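Local coordinates for protein TetR family transcriptional regulator (Clostridium perfringens, PDB 6AZH) that probably binds operator DNA as a TetR-family transcriptional regulator, with a putative role in controlling fatty acid metabolism, at residues Ala10-Glu13 against Ala14-Val18. Residues are numbered along the deposited sequence; the frame is centred on the assembly and turned at random.
Sequences AIFE and AAINV
F12 and I16, one helical turn apart, meet through both backbone and side chain. The amide N of I16 donates to the carbonyl O of F12 at 3.1 Å, while the CD1 methyl of I16 sits over one face of the F12 ring, a CH-pi contact with CD1 3.8 Å from the ring centroid. I16 CD1 is displaced toward the rim and comes nearest to F12 CE2, at 3.5 Å. A chi1 of 176° sets F12 CG opposite the backbone N and swings the ring under this methyl, so that a face and not an edge meets it.

The preceding carbonyls are satisfied in the same i to i+4 manner. A10 O accepts from A14 N at 2.9 Å, and I11 O takes the N-H of A15 at 2.7 Å. The series slackens at E13, whose carbonyl O receives only a weak bond from N17 N, 3.5 Å long. V18 N resumes it at 3.0 Å, donating to A14 O. The extended E13 side chain runs outward with a lean toward the N-terminal end, and its OE2 forms a salt bridge with K9 NZ. N17 O accepts a bond from T21 OG1.

I11 and A15 both pack on I53 of helix 50-74, whereas A14 and V18 face helix 29-36; these four are buried. I16, partly exposed, reaches V57 of helix 50-74 and also helix 98-106. This is regular alpha-helical bonding in helix 6-26, the first helix of the TetR-type helix-turn-helix domain.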
loop_
_atom_site.group_PDB
_atom_site.type_symbol
_atom_site.label_atom_id
_atom_site.label_comp_id
_atom_site.label_asym_id
_atom_site.label_seq_id
_atom_site.Cartn_x
_atom_site.Cartn_y
_atom_site.Cartn_z
ATOM N N ALA A 10 -24.002 10.166 -9.354
ATOM C CA ALA A 10 -23.311 11.433 -9.167
ATOM C C ALA A 10 -22.587 11.465 -7.827
ATOM O O ALA A 10 -21.437 11.911 -7.749
ATOM C CB ALA A 10 -24.309 12.602 -9.265
ATOM N N ILE A 11 -23.254 11.000 -6.768
ATOM C CA ILE A 11 -22.641 10.924 -5.443
ATOM C C ILE A 11 -21.469 9.962 -5.478
ATOM O O ILE A 11 -20.385 10.255 -4.958
ATOM C CB ILE A 11 -23.690 10.492 -4.401
ATOM C CG1 ILE A 11 -24.691 11.634 -4.159
ATOM C CG2 ILE A 11 -23.037 10.067 -3.070
ATOM C CD1 ILE A 11 -25.949 11.194 -3.484
ATOM N N PHE A 12 -21.668 8.803 -6.099
ATOM C CA PHE A 12 -20.597 7.813 -6.224
ATOM C C PHE A 12 -19.349 8.423 -6.846
ATOM O O PHE A 12 -18.253 8.361 -6.268
ATOM C CB PHE A 12 -21.097 6.631 -7.055
ATOM C CG PHE A 12 -20.042 5.578 -7.340
ATOM C CD1 PHE A 12 -19.716 4.632 -6.384
ATOM C CD2 PHE A 12 -19.404 5.531 -8.570
ATOM C CE1 PHE A 12 -18.758 3.656 -6.643
ATOM C CE2 PHE A 12 -18.433 4.554 -8.843
ATOM C CZ PHE A 12 -18.120 3.612 -7.879
ATOM N N GLU A 13 -19.493 9.028 -8.029
ATOM C CA GLU A 13 -18.323 9.563 -8.714
ATOM C C GLU A 13 -17.717 10.741 -7.963
ATOM O O GLU A 13 -16.490 10.850 -7.860
ATOM C CB GLU A 13 -18.684 9.951 -10.145
ATOM C CG GLU A 13 -18.672 8.746 -11.080
ATOM C CD GLU A 13 -19.120 9.062 -12.491
ATOM O OE1 GLU A 13 -19.174 10.258 -12.859
ATOM O OE2 GLU A 13 -19.423 8.104 -13.237
ATOM N N ALA A 14 -18.547 11.641 -7.427
ATOM C CA ALA A 14 -17.991 12.755 -6.673
ATOM C C ALA A 14 -17.339 12.284 -5.383
ATOM O O ALA A 14 -16.289 12.810 -4.986
ATOM C CB ALA A 14 -19.078 13.801 -6.368
ATOM N N ALA A 15 -17.960 11.330 -4.692
ATOM C CA ALA A 15 -17.415 10.887 -3.415
ATOM C C ALA A 15 -16.038 10.264 -3.606
ATOM O O ALA A 15 -15.137 10.470 -2.786
ATOM C CB ALA A 15 -18.355 9.885 -2.749
ATOM N N ILE A 16 -15.857 9.503 -4.682
ATOM C CA ILE A 16 -14.534 8.932 -4.943
ATOM C C ILE A 16 -13.479 10.030 -4.966
ATOM O O ILE A 16 -12.430 9.921 -4.322
ATOM C CB ILE A 16 -14.527 8.132 -6.256
ATOM C CG1 ILE A 16 -15.190 6.776 -6.051
ATOM C CG2 ILE A 16 -13.101 7.933 -6.721
ATOM C CD1 ILE A 16 -15.632 6.125 -7.342
ATOM N N ASN A 17 -13.745 11.112 -5.711
ATOM C CA ASN A 17 -12.746 12.168 -5.846
ATOM C C ASN A 17 -12.538 12.924 -4.536
ATOM O O ASN A 17 -11.399 13.246 -4.179
ATOM C CB ASN A 17 -13.135 13.121 -6.970
ATOM C CG ASN A 17 -12.919 12.518 -8.322
ATOM O OD1 ASN A 17 -11.994 11.725 -8.519
ATOM N ND2 ASN A 17 -13.778 12.871 -9.270
ATOM N N VAL A 18 -13.614 13.203 -3.796
ATOM C CA VAL A 18 -13.464 13.889 -2.513
ATOM C C VAL A 18 -12.653 13.034 -1.546
ATOM O O VAL A 18 -11.660 13.491 -0.965
ATOM C CB VAL A 18 -14.841 14.245 -1.924
ATOM C CG1 VAL A 18 -14.670 14.828 -0.540
ATOM C CG2 VAL A 18 -15.566 15.255 -2.833
#